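Long-range contacts in coronin (Toxoplasma gondii, PDB 4OZU), which probably binds actin filaments, contributes to host-cell invasion and egress by the parasite, and is represented here by its WD40 domain: residues Ala17-Gln22 and Val343-Ser348; Lys21-Asp26 and Lys337-Asn342; Tyr283-Gly288 and Lys315-Ile320. All coordinates share one frame; numbering follows the deposited sequence. Where two conformers were deposited one is given.

Contact 1. Residues Ala17-Gln22 and Val343-Ser348; sequences AEAWKQ and VLQPIS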
loop_
_atom_site.group_PDB
_atom_site.type_symbol
_atom_site.label_atom_id
_atom_site.label_comp_id
_atom_site.label_asym_id
_atom_site.label_seq_id
_atom_site.Cartn_x
_atom_site.Cartn_y
_atom_site.Cartn_z
ATOM N N ALA A 17 -6.934 15.461 10.576
ATOM C CA ALA A 17 -5.563 14.995 10.642
ATOM C C ALA A 17 -4.855 15.661 11.816
ATOM O O ALA A 17 -4.912 16.880 11.960
ATOM C CB ALA A 17 -4.839 15.296 9.341
ATOM N N GLU A 18 -4.204 14.860 12.652
ATOM C CA GLU A 18 -3.430 15.392 13.776
ATOM C C GLU A 18 -2.009 14.835 13.744
ATOM O O GLU A 18 -1.793 13.637 13.929
ATOM C CB GLU A 18 -4.104 15.056 15.105
ATOM C CG GLU A 18 -3.352 15.592 16.311
ATOM C CD GLU A 18 -4.152 15.493 17.595
ATOM O OE1 GLU A 18 -4.605 14.382 17.935
ATOM O OE2 GLU A 18 -4.329 16.534 18.260
ATOM N N ALA A 19 -1.046 15.704 13.462
ATOM C CA ALA A 19 0.356 15.327 13.521
ATOM C C ALA A 19 0.756 15.124 14.980
ATOM O O ALA A 19 0.482 15.972 15.818
ATOM C CB ALA A 19 1.226 16.391 12.868
ATOM N N TRP A 20 1.392 13.997 15.277
ATOM C CA TRP A 20 1.876 13.733 16.627
ATOM C C TRP A 20 2.936 14.743 17.048
ATOM O O TRP A 20 3.710 15.222 16.227
ATOM C CB TRP A 20 2.478 12.335 16.728
ATOM C CG TRP A 20 1.504 11.213 16.611
ATOM C CD1 TRP A 20 0.298 11.226 15.973
ATOM C CD2 TRP A 20 1.661 9.897 17.152
ATOM N NE1 TRP A 20 -0.305 9.990 16.079
ATOM C CE2 TRP A 20 0.511 9.160 16.800
ATOM C CE3 TRP A 20 2.664 9.270 17.897
ATOM C CZ2 TRP A 20 0.338 7.829 17.171
ATOM C CZ3 TRP A 20 2.490 7.950 18.262
ATOM C CH2 TRP A 20 1.338 7.243 17.898
ATOM N N LYS A 21 2.991 15.048 18.336
ATOM C CA LYS A 21 4.097 15.840 18.852
ATOM C C LYS A 21 5.365 14.987 18.817
ATOM O O LYS A 21 6.451 15.477 18.515
ATOM C CB LYS A 21 3.800 16.339 20.265
ATOM C CG LYS A 21 2.701 17.399 20.311
ATOM C CD LYS A 21 3.155 18.718 19.685
ATOM C CE LYS A 21 1.983 19.641 19.376
ATOM N NZ LYS A 21 1.094 19.101 18.310
ATOM N N GLN A 22 5.210 13.701 19.117
ATOM C CA GLN A 22 6.324 12.765 19.085
ATOM C C GLN A 22 6.695 12.404 17.650
ATOM O O GLN A 22 5.855 12.456 16.752
ATOM C CB GLN A 22 5.980 11.494 19.859
ATOM C CG GLN A 22 5.842 11.699 21.360
ATOM C CD GLN A 22 5.375 10.443 22.072
ATOM O OE1 GLN A 22 6.180 9.698 22.631
ATOM N NE2 GLN A 22 4.066 10.204 22.056
ATOM N N VAL A 343 13.524 12.302 9.828
ATOM C CA VAL A 343 12.314 12.210 10.647
ATOM C C VAL A 343 11.201 11.374 10.002
ATOM O O VAL A 343 10.960 11.469 8.795
ATOM C CB VAL A 343 11.752 13.620 10.948
ATOM C CG1 VAL A 343 10.327 13.549 11.507
ATOM C CG2 VAL A 343 12.671 14.371 11.913
ATOM N N LEU A 344 10.537 10.555 10.817
ATOM C CA LEU A 344 9.235 10.002 10.462
ATOM C C LEU A 344 8.192 10.654 11.367
ATOM O O LEU A 344 8.287 10.595 12.600
ATOM C CB LEU A 344 9.197 8.471 10.594
ATOM C CG LEU A 344 10.073 7.640 9.649
ATOM C CD1 LEU A 344 9.900 6.153 9.936
ATOM C CD2 LEU A 344 9.752 7.922 8.192
ATOM N N GLN A 345 7.211 11.288 10.737
ATOM C CA GLN A 345 6.193 12.062 11.440
ATOM C C GLN A 345 4.842 11.355 11.373
ATOM O O GLN A 345 4.240 11.270 10.307
ATOM C CB GLN A 345 6.091 13.462 10.825
ATOM C CG GLN A 345 4.959 14.320 11.357
ATOM C CD GLN A 345 5.117 14.632 12.827
ATOM O OE1 GLN A 345 6.019 15.370 13.217
ATOM N NE2 GLN A 345 4.253 14.056 13.655
ATOM N N PRO A 346 4.357 10.842 12.510
ATOM C CA PRO A 346 3.038 10.211 12.426
ATOM C C PRO A 346 1.908 11.234 12.314
ATOM O O PRO A 346 1.948 12.295 12.944
ATOM C CB PRO A 346 2.933 9.418 13.735
ATOM C CG PRO A 346 4.303 9.427 14.331
ATOM C CD PRO A 346 4.983 10.644 13.826
ATOM N N ILE A 347 0.904 10.894 11.511
ATOM C CA ILE A 347 -0.298 11.702 11.373
ATOM C C ILE A 347 -1.505 10.814 11.620
ATOM O O ILE A 347 -1.743 9.873 10.867
ATOM C CB ILE A 347 -0.437 12.330 9.965
ATOM C CG1 ILE A 347 0.873 12.975 9.492
ATOM C CG2 ILE A 347 -1.578 13.336 9.954
ATOM C CD1 ILE A 347 1.301 14.173 10.278
ATOM N N SER A 348 -2.263 11.110 12.668
ATOM C CA SER A 348 -3.487 10.371 12.956
ATOM C C SER A 348 -4.656 10.975 12.188
ATOM O O SER A 348 -4.731 12.190 12.013
ATOM C CB SER A 348 -3.796 10.385 14.462
ATOM O OG SER A 348 -2.901 9.560 15.190
#
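Pro346 sets CB over one face of the Trp20 indole, 3.7 Å from Trp20 CD2, in a CH-pi contact with the five-membered ring, and the two side chains cross at about a right angle. The edge of the same indole is used too. Its NE1 donates to Ser348 OG at 2.8 Å, in the ring plane and almost straight (169°). With CG beside its own backbone N (chi1 -69°), the indole lies across the partner strand, its face over Pro346 and its N-H edge at Ser348.

At the backbone, Trp20 N donates to Pro346 O at 2.9 Å. Gln345 NE2 reaches that oxygen from the opposite face of the carbonyl plane, at 3.0 Å, and also donates to Trp20 O. The bend at chi2 (64°) carries the Gln345 amide back to this bridging position, and Gln23 NE2, bonded to its OE1, fixes which way the amide is turned. Glu18 and Ser348 form an antiparallel hydrogen-bonded pair. Beside it, Ala19 CB presses tightly on Ile347 CD1 (3.4 Å).

Farther out, Arg329 and Glu331 both bond Ser348 OG, fixing the acceptor of the indole N-H. The strands 16-25 and 343-350 come from opposite ends of the domain and lie side by side in one blade, the "velcro" closure of a beta-propeller. Because it combines backbone bonds with side-chain bonds from Trp20 and Gln345, the seam stays bonded past Ala19, where the regular strand pairing gives way to loop.

Contact 2. Residues Lys21-Asp26 and Lys337-Asn342; sequences KQQYSD and KQENGN
Asn342 meets Ser25 and Asp26 through its carbonyl oxygen, at the margin of the propeller blade where the N-terminal strand closes the ring. Asn342 O lies 3.5 Å from Ser25 CA in a CA-H...O contact. Asp26 N is nearer to this oxygen, at 3.2 Å, but the angle is too poor for a hydrogen bond.

The side chains mostly turn to other partners. Gln23 and Glu339 point toward each other across the gap, yet Gln23 NE2 is 4.3 Å from Glu339 OE1 and is instead hydrogen-bonded to Gln345 OE1 in the strand that lies between the two segments. The other carboxylate oxygen, Glu339 OE2, takes Lys337 NZ at 2.7 Å through its anti lone pair in a salt bridge. Extended all the way, the Lys337 chain brings its ammonium also to Val312 O, Tyr308 OH and Ser310 OG, so the ammonium has four oxygen partners. Tyr24 sends its hydroxyl to Leu63 O, and its ring packs on Leu344 and Pro346.

Gln338 bonds to the turn that follows strand 331-339. Its OE1 is bonded to Asn316 ND2, and its NE2 serves Ser30 O as well as the chain's own turn: Gln338 NE2 donates to Asn340 O at 2.9 Å, in the plane of both the amide and the carbonyl.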
loop_
_atom_site.group_PDB
_atom_site.type_symbol
_atom_site.label_atom_id
_atom_site.label_comp_id
_atom_site.label_asym_id
_atom_site.label_seq_id
_atom_site.Cartn_x
_atom_site.Cartn_y
_atom_site.Cartn_z
ATOM N N LYS A 21 2.991 15.048 18.336
ATOM C CA LYS A 21 4.097 15.840 18.852
ATOM C C LYS A 21 5.365 14.987 18.817
ATOM O O LYS A 21 6.451 15.477 18.515
ATOM C CB LYS A 21 3.800 16.339 20.265
ATOM C CG LYS A 21 2.701 17.399 20.311
ATOM C CD LYS A 21 3.155 18.718 19.685
ATOM C CE LYS A 21 1.983 19.641 19.376
ATOM N NZ LYS A 21 1.094 19.101 18.310
ATOM N N GLN A 22 5.210 13.701 19.117
ATOM C CA GLN A 22 6.324 12.765 19.085
ATOM C C GLN A 22 6.695 12.404 17.650
ATOM O O GLN A 22 5.855 12.456 16.752
ATOM C CB GLN A 22 5.980 11.494 19.859
ATOM C CG GLN A 22 5.842 11.699 21.360
ATOM C CD GLN A 22 5.375 10.443 22.072
ATOM O OE1 GLN A 22 6.180 9.698 22.631
ATOM N NE2 GLN A 22 4.066 10.204 22.056
ATOM N N GLN A 23 7.957 12.037 17.456
ATOM C CA GLN A 23 8.469 11.644 16.146
ATOM C C GLN A 23 9.473 10.512 16.294
ATOM O O GLN A 23 10.067 10.342 17.363
ATOM C CB GLN A 23 9.151 12.823 15.453
ATOM C CG GLN A 23 8.295 14.062 15.279
ATOM C CD GLN A 23 9.099 15.257 14.785
ATOM O OE1 GLN A 23 10.283 15.400 15.098
ATOM N NE2 GLN A 23 8.457 16.115 14.002
ATOM N N TYR A 24 9.666 9.749 15.221
ATOM C CA TYR A 24 10.842 8.904 15.093
ATOM C C TYR A 24 11.908 9.812 14.494
ATOM O O TYR A 24 11.779 10.233 13.348
ATOM C CB TYR A 24 10.578 7.679 14.211
ATOM C CG TYR A 24 9.316 6.922 14.567
ATOM C CD1 TYR A 24 8.077 7.326 14.081
ATOM C CD2 TYR A 24 9.363 5.800 15.389
ATOM C CE1 TYR A 24 6.920 6.638 14.403
ATOM C CE2 TYR A 24 8.215 5.105 15.720
ATOM C CZ TYR A 24 6.995 5.527 15.222
ATOM O OH TYR A 24 5.858 4.840 15.556
ATOM N N SER A 25 12.940 10.141 15.267
ATOM C CA SER A 25 13.911 11.142 14.833
ATOM C C SER A 25 15.356 10.646 14.909
ATOM O O SER A 25 15.631 9.556 15.415
ATOM C CB SER A 25 13.752 12.421 15.663
ATOM O OG SER A 25 14.062 12.200 17.026
ATOM N N ASP A 26 16.263 11.468 14.386
ATOM C CA ASP A 26 17.678 11.134 14.270
ATOM C C ASP A 26 17.887 9.870 13.443
ATOM O O ASP A 26 18.782 9.059 13.700
ATOM C CB ASP A 26 18.309 10.998 15.657
ATOM C CG ASP A 26 18.806 12.327 16.191
ATOM O OD1 ASP A 26 19.619 12.981 15.501
ATOM O OD2 ASP A 26 18.371 12.731 17.286
ATOM N N LYS A 337 4.850 9.767 7.822
ATOM C CA LYS A 337 5.333 10.706 6.817
ATOM C C LYS A 337 6.827 10.971 6.991
ATOM O O LYS A 337 7.220 11.520 8.002
ATOM C CB LYS A 337 4.550 12.020 6.937
ATOM C CG LYS A 337 5.001 13.134 6.008
ATOM C CD LYS A 337 4.448 14.473 6.474
ATOM C CE LYS A 337 5.059 15.631 5.701
ATOM N NZ LYS A 337 4.997 16.892 6.488
ATOM N N GLN A 338 7.660 10.593 6.024
ATOM C CA GLN A 338 9.077 10.962 6.092
ATOM C C GLN A 338 9.244 12.437 5.769
ATOM O O GLN A 338 8.782 12.913 4.725
ATOM C CB GLN A 338 9.930 10.129 5.132
ATOM C CG GLN A 338 11.410 10.512 5.114
ATOM C CD GLN A 338 12.234 9.578 4.242
ATOM O OE1 GLN A 338 11.855 8.423 4.018
ATOM N NE2 GLN A 338 13.361 10.074 3.734
ATOM N N GLU A 339 9.900 13.150 6.677
ATOM C CA GLU A 339 10.257 14.543 6.471
ATOM C C GLU A 339 11.769 14.635 6.337
ATOM O O GLU A 339 12.503 14.192 7.217
ATOM C CB GLU A 339 9.745 15.405 7.625
ATOM C CG GLU A 339 8.232 15.396 7.737
ATOM C CD GLU A 339 7.709 16.346 8.794
ATOM O OE1 GLU A 339 8.441 16.617 9.769
ATOM O OE2 GLU A 339 6.562 16.820 8.649
ATOM N N ASN A 340 12.219 15.203 5.220
ATOM C CA ASN A 340 13.633 15.249 4.866
ATOM C C ASN A 340 14.249 13.853 4.918
ATOM O O ASN A 340 13.660 12.909 4.396
ATOM C CB ASN A 340 14.360 16.227 5.782
ATOM C CG ASN A 340 13.720 17.596 5.769
ATOM O OD1 ASN A 340 13.683 18.260 4.732
ATOM N ND2 ASN A 340 13.192 18.019 6.911
ATOM N N GLY A 341 15.416 13.714 5.542
ATOM C CA GLY A 341 16.085 12.426 5.615
ATOM C C GLY A 341 16.296 11.916 7.032
ATOM O O GLY A 341 17.043 10.955 7.229
ATOM N N ASN A 342 15.644 12.541 8.012
ATOM C CA ASN A 342 15.937 12.245 9.413
ATOM C C ASN A 342 14.730 12.077 10.338
ATOM O O ASN A 342 14.903 11.721 11.500
ATOM C CB ASN A 342 16.846 13.341 9.979
ATOM C CG ASN A 342 16.195 14.716 9.973
ATOM O OD1 ASN A 342 15.154 14.929 9.349
ATOM N ND2 ASN A 342 16.823 15.665 10.660
#

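Contact 3. Residues Tyr283-Gly288 and Lys315-Ile320; sequences YVCGKG and KNFCFI
Phe319 dips the far end of its ring onto Tyr283 at an angle that is neither a stack nor edge-to-face: the planes are 39° apart and the centroids 4.7 Å. Phe319 CE2 stands over the centre of one Tyr283 face, and Phe319 CZ comes within 3.6 Å of Tyr283 CG.

Next along, Cys285 CB lies over a face of the Phe317 ring, offset toward the rim, 3.6 Å from Phe317 CZ. Phe317 CG is held between its backbone N and carbonyl carbon (chi1 77°), which raises the ring toward Cys285. In the conformer given, Cys285 SG also meets the edge of Phe319; a second conformer was deposited, so this sulfur contact is less certain, and a disulfide to Cys292 is known for the protein.

At the polar end, Lys287 runs past Lys315 O, and its NZ makes a weak 3.1 Å bond to Asn316 OD1. Its stronger partner is Ser36 O, while Asn316 ND2 is bonded to Gln338.

The segments 283-286 and 317-319 run nearly antiparallel, their axes 9.5 Å apart at closest approach. Strands 281-286 and 317-319 belong to adjacent propeller blades, with Ile274 and Tyr272 of strand 271-275 and Met335 of strand 331-339 packing against the contact.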
loop_
_atom_site.group_PDB
_atom_site.type_symbol
_atom_site.label_atom_id
_atom_site.label_comp_id
_atom_site.label_asym_id
_atom_site.label_seq_id
_atom_site.Cartn_x
_atom_site.Cartn_y
_atom_site.Cartn_z
ATOM N N TYR A 283 -7.328 7.927 0.733
ATOM C CA TYR A 283 -6.336 8.994 0.829
ATOM C C TYR A 283 -5.559 9.086 -0.483
ATOM O O TYR A 283 -5.237 8.063 -1.077
ATOM C CB TYR A 283 -5.375 8.738 1.994
ATOM C CG TYR A 283 -6.050 8.470 3.326
ATOM C CD1 TYR A 283 -6.495 7.200 3.645
ATOM C CD2 TYR A 283 -6.235 9.481 4.257
ATOM C CE1 TYR A 283 -7.107 6.936 4.850
ATOM C CE2 TYR A 283 -6.853 9.229 5.477
ATOM C CZ TYR A 283 -7.286 7.955 5.763
ATOM O OH TYR A 283 -7.901 7.683 6.961
ATOM N N VAL A 284 -5.283 10.306 -0.945
ATOM C CA VAL A 284 -4.442 10.501 -2.125
ATOM C C VAL A 284 -3.257 11.359 -1.726
ATOM O O VAL A 284 -3.414 12.506 -1.308
ATOM C CB VAL A 284 -5.226 11.126 -3.310
ATOM C CG1 VAL A 284 -6.266 10.134 -3.817
ATOM C CG2 VAL A 284 -5.898 12.434 -2.918
ATOM N N CYS A 285 -2.070 10.779 -1.875
ATOM C CA CYS A 285 -0.834 11.359 -1.375
ATOM C C CYS A 285 0.200 11.480 -2.484
ATOM O O CYS A 285 0.494 10.502 -3.170
ATOM C CB CYS A 285 -0.279 10.496 -0.242
ATOM S SG CYS A 285 -1.526 9.999 0.971
ATOM N N GLY A 286 0.744 12.679 -2.657
ATOM C CA GLY A 286 1.813 12.899 -3.613
ATOM C C GLY A 286 3.148 13.128 -2.934
ATOM O O GLY A 286 3.272 13.999 -2.074
ATOM N N LYS A 287 4.158 12.353 -3.315
ATOM C CA LYS A 287 5.511 12.599 -2.827
ATOM C C LYS A 287 5.962 13.978 -3.283
ATOM O O LYS A 287 5.818 14.332 -4.456
ATOM C CB LYS A 287 6.482 11.534 -3.329
ATOM C CG LYS A 287 6.165 10.131 -2.854
ATOM C CD LYS A 287 7.022 9.111 -3.579
ATOM C CE LYS A 287 7.705 8.178 -2.606
ATOM N NZ LYS A 287 8.664 7.269 -3.285
ATOM N N GLY A 288 6.504 14.757 -2.353
ATOM C CA GLY A 288 6.918 16.115 -2.642
ATOM C C GLY A 288 5.863 17.144 -2.277
ATOM O O GLY A 288 6.181 18.327 -2.120
ATOM N N LYS A 315 8.310 13.111 1.798
ATOM C CA LYS A 315 9.399 12.517 1.013
ATOM C C LYS A 315 9.062 11.074 0.648
ATOM O O LYS A 315 9.229 10.650 -0.495
ATOM C CB LYS A 315 10.718 12.568 1.782
ATOM C CG LYS A 315 11.279 13.971 1.966
ATOM C CD LYS A 315 11.668 14.604 0.641
ATOM C CE LYS A 315 12.266 15.985 0.844
ATOM N NZ LYS A 315 12.566 16.656 -0.441
ATOM N N ASN A 316 8.604 10.336 1.651
ATOM C CA ASN A 316 8.085 8.985 1.499
ATOM C C ASN A 316 6.987 8.807 2.533
ATOM O O ASN A 316 6.875 9.600 3.468
ATOM C CB ASN A 316 9.165 7.918 1.715
ATOM C CG ASN A 316 10.243 7.934 0.649
ATOM O OD1 ASN A 316 10.003 7.566 -0.504
ATOM N ND2 ASN A 316 11.449 8.322 1.040
ATOM N N PHE A 317 6.183 7.765 2.390
ATOM C CA PHE A 317 5.143 7.527 3.374
ATOM C C PHE A 317 4.614 6.103 3.322
ATOM O O PHE A 317 4.934 5.326 2.421
ATOM C CB PHE A 317 3.988 8.502 3.159
ATOM C CG PHE A 317 3.103 8.126 2.017
ATOM C CD1 PHE A 317 3.428 8.488 0.719
ATOM C CD2 PHE A 317 1.953 7.393 2.240
ATOM C CE1 PHE A 317 2.613 8.126 -0.329
ATOM C CE2 PHE A 317 1.142 7.025 1.190
ATOM C CZ PHE A 317 1.468 7.393 -0.087
ATOM N N CYS A 318 3.806 5.775 4.320
ATOM C CA CYS A 318 2.974 4.586 4.289
ATOM C C CYS A 318 1.878 4.803 5.312
ATOM O O CYS A 318 1.921 5.767 6.077
ATOM C CB CYS A 318 3.764 3.314 4.602
ATOM S SG CYS A 318 4.284 3.168 6.340
ATOM N N PHE A 319 0.896 3.916 5.303
ATOM C CA PHE A 319 -0.143 3.905 6.321
ATOM C C PHE A 319 -0.013 2.618 7.115
ATOM O O PHE A 319 0.471 1.615 6.590
ATOM C CB PHE A 319 -1.533 4.003 5.687
ATOM C CG PHE A 319 -1.911 5.393 5.264
ATOM C CD1 PHE A 319 -1.271 6.009 4.205
ATOM C CD2 PHE A 319 -2.921 6.075 5.918
ATOM C CE1 PHE A 319 -1.625 7.282 3.812
ATOM C CE2 PHE A 319 -3.279 7.345 5.530
ATOM C CZ PHE A 319 -2.630 7.948 4.475
ATOM N N ILE A 320 -0.445 2.637 8.370
ATOM C CA ILE A 320 -0.358 1.452 9.213
ATOM C C ILE A 320 -1.584 0.582 8.996
ATOM O O ILE A 320 -2.597 1.051 8.472
ATOM C CB ILE A 320 -0.234 1.811 10.719
ATOM C CG1 ILE A 320 -1.525 2.455 11.242
ATOM C CG2 ILE A 320 0.973 2.714 10.942
ATOM C CD1 ILE A 320 -1.504 2.739 12.749
#

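In the fold
Contacts 1 and 2 work on the same blade, both using strand 16-25. Contact 1 is a partly buried strand seam rich in direct bonds, whereas contact 2, with one strand, 343-350, between its two, is a surface meeting where polar groups bond within their own segment or to residues outside both. The Gln345-Lys337 backbone bond joins them. Contact 3 lies deeper, about 10 Å from the chain's centre against 19 and 20 Å, and joins this blade to the preceding one mainly by aromatic packing, with a weak lysine-asparagine bond at one end. Backbone pairing of Gln338 with Lys315 and Asn316 links contacts 2 and 3. Along the chain, contact 3 nests inside the loops the other two close.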